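Local coordinates for protein exoglucanase A (Cellulomonas fimi, PDB 7CBD) that hydrolyses beta-1,4-glucosidic linkages of cellulose with inversion of anomeric configuration, releasing cellobiose from the non-reducing chain ends through this family 6 catalytic domain, at residues A[228-239]-A[290-301]. Numbering follows the deposited sequence.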
loop_
_atom_site.group_PDB
_atom_site.type_symbol
_atom_site.label_atom_id
_atom_site.label_comp_id
_atom_site.label_asym_id
_atom_site.label_seq_id
_atom_site.Cartn_x
_atom_site.Cartn_y
_atom_site.Cartn_z
ATOM N N GLY A 228 3.593 14.346 -2.681
ATOM C CA GLY A 228 2.836 13.918 -1.526
ATOM C C GLY A 228 3.398 12.624 -0.988
ATOM O O GLY A 228 4.482 12.182 -1.378
ATOM N N PHE A 229 2.630 12.013 -0.092
ATOM C CA PHE A 229 3.064 10.834 0.648
ATOM C C PHE A 229 1.912 9.844 0.728
ATOM O O PHE A 229 0.748 10.237 0.763
ATOM C CB PHE A 229 3.533 11.252 2.047
ATOM C CG PHE A 229 4.694 12.198 2.007
ATOM C CD1 PHE A 229 5.993 11.719 2.041
ATOM C CD2 PHE A 229 4.493 13.569 1.873
ATOM C CE1 PHE A 229 7.071 12.586 1.961
ATOM C CE2 PHE A 229 5.562 14.437 1.788
ATOM C CZ PHE A 229 6.849 13.945 1.837
ATOM N N VAL A 230 2.236 8.550 0.753
ATOM C CA VAL A 230 1.212 7.507 0.790
ATOM C C VAL A 230 1.509 6.526 1.921
ATOM O O VAL A 230 2.644 6.051 2.060
ATOM C CB VAL A 230 1.051 6.792 -0.573
ATOM C CG1 VAL A 230 2.376 6.260 -1.104
ATOM C CG2 VAL A 230 -0.003 5.697 -0.498
ATOM N N SER A 231 0.493 6.247 2.738
ATOM C CA SER A 231 0.629 5.323 3.855
ATOM C C SER A 231 -0.175 4.049 3.621
ATOM O O SER A 231 -1.085 3.997 2.784
ATOM C CB SER A 231 0.218 5.971 5.184
ATOM O OG SER A 231 -1.180 5.869 5.408
ATOM N N ASP A 232 0.194 3.013 4.375
ATOM C CA ASP A 232 -0.519 1.744 4.454
ATOM C C ASP A 232 -0.382 0.910 3.190
ATOM O O ASP A 232 -1.150 -0.057 3.024
ATOM C CB ASP A 232 -2.009 1.941 4.792
ATOM C CG ASP A 232 -2.532 0.994 5.864
ATOM O OD1 ASP A 232 -1.744 0.296 6.536
ATOM O OD2 ASP A 232 -3.775 0.992 6.048
ATOM N N VAL A 233 0.561 1.226 2.287
ATOM C CA VAL A 233 0.592 0.426 1.064
ATOM C C VAL A 233 0.925 -1.024 1.365
ATOM O O VAL A 233 1.866 -1.354 2.106
ATOM C CB VAL A 233 1.281 1.049 -0.169
ATOM C CG1 VAL A 233 1.694 2.513 -0.010
ATOM C CG2 VAL A 233 2.284 0.137 -0.793
ATOM N N ALA A 234 0.086 -1.900 0.842
ATOM C CA ALA A 234 0.170 -3.338 1.029
ATOM C C ALA A 234 0.038 -3.761 2.480
ATOM O O ALA A 234 0.327 -4.911 2.802
ATOM C CB ALA A 234 1.429 -3.938 0.392
ATOM N N ASN A 235 -0.409 -2.873 3.363
ATOM C CA ASN A 235 -0.618 -3.190 4.767
ATOM C C ASN A 235 -2.107 -3.172 5.077
ATOM O O ASN A 235 -2.952 -3.024 4.187
ATOM C CB ASN A 235 0.202 -2.261 5.676
ATOM C CG ASN A 235 0.633 -2.944 6.972
ATOM O OD1 ASN A 235 -0.148 -3.052 7.918
ATOM N ND2 ASN A 235 1.866 -3.427 7.010
ATOM N N THR A 236 -2.426 -3.365 6.354
ATOM C CA THR A 236 -3.798 -3.552 6.793
ATOM C C THR A 236 -4.183 -2.672 7.971
ATOM O O THR A 236 -5.303 -2.802 8.469
ATOM C CB THR A 236 -4.066 -5.025 7.143
ATOM O OG1 THR A 236 -3.173 -5.440 8.184
ATOM C CG2 THR A 236 -3.860 -5.914 5.929
ATOM N N THR A 237 -3.317 -1.773 8.417
ATOM C CA THR A 237 -3.652 -0.957 9.573
ATOM C C THR A 237 -4.921 -0.163 9.277
ATOM O O THR A 237 -5.030 0.435 8.199
ATOM C CB THR A 237 -2.487 -0.029 9.877
ATOM O OG1 THR A 237 -1.338 -0.835 10.166
ATOM C CG2 THR A 237 -2.803 0.861 11.068
ATOM N N PRO A 238 -5.912 -0.164 10.174
ATOM C CA PRO A 238 -7.215 0.413 9.821
ATOM C C PRO A 238 -7.144 1.895 9.512
ATOM O O PRO A 238 -6.286 2.626 10.011
ATOM C CB PRO A 238 -8.086 0.157 11.059
ATOM C CG PRO A 238 -7.158 -0.227 12.134
ATOM C CD PRO A 238 -5.941 -0.825 11.487
ATOM N N LEU A 239 -8.089 2.328 8.683
ATOM C CA LEU A 239 -8.260 3.747 8.417
ATOM C C LEU A 239 -8.571 4.495 9.709
ATOM O O LEU A 239 -7.949 5.517 10.021
ATOM C CB LEU A 239 -9.377 3.926 7.388
ATOM C CG LEU A 239 -9.590 5.341 6.863
ATOM C CD1 LEU A 239 -8.338 5.837 6.128
ATOM C CD2 LEU A 239 -10.807 5.392 5.963
ATOM N N ILE A 290 1.729 19.749 0.517
ATOM C CA ILE A 290 1.850 18.307 0.317
ATOM C C ILE A 290 0.540 17.628 0.701
ATOM O O ILE A 290 -0.127 18.015 1.670
ATOM C CB ILE A 290 3.041 17.699 1.081
ATOM C CG1 ILE A 290 2.948 18.001 2.586
ATOM C CG2 ILE A 290 4.369 18.165 0.463
ATOM C CD1 ILE A 290 3.857 17.153 3.474
ATOM N N GLY A 291 0.160 16.615 -0.076
ATOM C CA GLY A 291 -1.045 15.852 0.183
ATOM C C GLY A 291 -0.730 14.413 0.528
ATOM O O GLY A 291 0.364 13.913 0.242
ATOM N N MET A 292 -1.696 13.731 1.132
ATOM C CA MET A 292 -1.507 12.387 1.651
ATOM C C MET A 292 -2.477 11.432 0.973
ATOM O O MET A 292 -3.600 11.806 0.624
ATOM C CB MET A 292 -1.747 12.340 3.174
ATOM C CG MET A 292 -1.051 13.467 3.943
ATOM S SD MET A 292 0.750 13.512 3.822
ATOM C CE MET A 292 1.133 12.204 4.970
ATOM N N LEU A 293 -2.032 10.191 0.800
ATOM C CA LEU A 293 -2.874 9.099 0.338
ATOM C C LEU A 293 -2.843 7.987 1.376
ATOM O O LEU A 293 -1.832 7.799 2.054
ATOM C CB LEU A 293 -2.354 8.499 -0.974
ATOM C CG LEU A 293 -2.184 9.428 -2.169
ATOM C CD1 LEU A 293 -1.508 8.680 -3.301
ATOM C CD2 LEU A 293 -3.534 9.972 -2.627
ATOM N N VAL A 294 -3.946 7.245 1.499
ATOM C CA VAL A 294 -3.961 5.989 2.243
ATOM C C VAL A 294 -4.365 4.877 1.285
ATOM O O VAL A 294 -5.362 5.011 0.568
ATOM C CB VAL A 294 -4.908 6.020 3.459
ATOM C CG1 VAL A 294 -4.860 4.680 4.189
ATOM C CG2 VAL A 294 -4.536 7.131 4.409
ATOM N N ASP A 295 -3.587 3.790 1.275
ATOM C CA ASP A 295 -3.959 2.560 0.588
ATOM C C ASP A 295 -5.010 1.859 1.435
ATOM O O ASP A 295 -4.691 1.303 2.492
ATOM C CB ASP A 295 -2.727 1.671 0.434
ATOM C CG ASP A 295 -3.009 0.397 -0.350
ATOM O OD1 ASP A 295 -4.172 0.170 -0.742
ATOM O OD2 ASP A 295 -2.060 -0.377 -0.592
ATOM N N THR A 296 -6.265 1.898 0.979
ATOM C CA THR A 296 -7.398 1.315 1.692
ATOM C C THR A 296 -7.786 -0.060 1.148
ATOM O O THR A 296 -8.876 -0.565 1.448
ATOM C CB THR A 296 -8.593 2.271 1.645
ATOM O OG1 THR A 296 -8.885 2.592 0.280
ATOM C CG2 THR A 296 -8.287 3.555 2.400
ATOM N N SER A 297 -6.888 -0.694 0.390
ATOM C CA SER A 297 -7.214 -1.946 -0.282
ATOM C C SER A 297 -7.606 -3.052 0.689
ATOM O O SER A 297 -8.477 -3.873 0.373
ATOM C CB SER A 297 -6.034 -2.394 -1.137
ATOM O OG SER A 297 -4.821 -2.425 -0.398
ATOM N N ARG A 298 -6.944 -3.127 1.852
ATOM C CA ARG A 298 -7.103 -4.297 2.708
ATOM C C ARG A 298 -7.154 -3.937 4.187
ATOM O O ARG A 298 -6.809 -4.768 5.038
ATOM C CB ARG A 298 -6.013 -5.347 2.434
ATOM C CG ARG A 298 -5.982 -5.819 0.983
ATOM C CD ARG A 298 -4.967 -6.922 0.746
ATOM N NE ARG A 298 -3.621 -6.458 1.078
ATOM C CZ ARG A 298 -2.522 -7.203 0.982
ATOM N NH1 ARG A 298 -2.602 -8.468 0.571
ATOM N NH2 ARG A 298 -1.340 -6.689 1.318
ATOM N N ASN A 299 -7.615 -2.728 4.524
ATOM C CA ASN A 299 -7.581 -2.243 5.900
ATOM C C ASN A 299 -8.969 -2.077 6.518
ATOM O O ASN A 299 -9.109 -1.373 7.521
ATOM C CB ASN A 299 -6.755 -0.956 6.034
ATOM C CG ASN A 299 -7.381 0.233 5.327
ATOM O OD1 ASN A 299 -8.453 0.135 4.739
ATOM N ND2 ASN A 299 -6.697 1.374 5.380
ATOM N N GLY A 300 -9.993 -2.723 5.949
ATOM C CA GLY A 300 -11.351 -2.524 6.438
ATOM C C GLY A 300 -11.650 -3.205 7.765
ATOM O O GLY A 300 -12.403 -2.669 8.584
ATOM N N TRP A 301 -11.103 -4.402 7.984
ATOM C CA TRP A 301 -11.352 -5.159 9.220
ATOM C C TRP A 301 -12.846 -5.264 9.547
ATOM O O TRP A 301 -13.297 -4.930 10.647
ATOM C CB TRP A 301 -10.541 -4.596 10.391
ATOM C CG TRP A 301 -9.088 -4.840 10.209
ATOM C CD1 TRP A 301 -8.127 -3.921 9.888
ATOM C CD2 TRP A 301 -8.421 -6.106 10.292
ATOM N NE1 TRP A 301 -6.898 -4.536 9.782
ATOM C CE2 TRP A 301 -7.054 -5.878 10.018
ATOM C CE3 TRP A 301 -8.847 -7.414 10.568
ATOM C CZ2 TRP A 301 -6.110 -6.908 10.019
ATOM C CZ3 TRP A 301 -7.908 -8.435 10.572
ATOM C CH2 TRP A 301 -6.557 -8.176 10.295
HETATM O O HOH W 1 -3.041 -3.690 1.460
HETATM O O HOH W 2 -4.971 -1.380 3.090
HETATM O O HOH W 3 -10.642 0.739 8.225
#
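Strands 228-231 and 291-295 pair in parallel, their axes 4.6 Å apart at closest and 21° between their directions, through a ladder in which F229 and S231 each donate their N-H to, and accept at their C=O from, the partner strand, from F229 N to G291 O through D295 N to S231 O. On one face of the pair, the F229 ring meets I290 CD1 with its CE2, at 3.6 Å, while its CB lies against the bent end of M292, whose sulfur makes an oblique Met-aromatic contact. On the other face V230 CG2 rests on L293 CB.

Beyond the strands the two loops stay together by polar side chains. D295, with CG anti to its backbone N (chi1 -177°), brings its carboxylate to the type II turn D232-N235: OD2 takes A234 N at 3.0 Å on its anti side, the N-H tilted well out of the carboxylate plane, and OD1 receives both S297 N, forming an Asx turn, and S297 OG from one face of its plane. N299 ND2 reaches D232 OD2 at 3.0 Å, the amide and carboxylate planes turned 45° apart. W301 points the NE1 edge of its indole at T236 O, 2.7 Å away, and CZ2 lies near T236 OG1. R298 NH2 gives A234 O a weak bond, and two waters link N235 O to the second loop.

The example illustrates how the C-terminal ends of parallel strands build the active site in a distorted beta/alpha barrel such as that of family 6: R298 also forms a salt bridge with D371, predicted to be catalytic. Helix 270-283 packs over the face carrying F229 and S231, with S231 bonded to E270, and strands 187-192 and 358-362 flank the pair, continuing the sheet beyond 228-231 and 291-295 respectively.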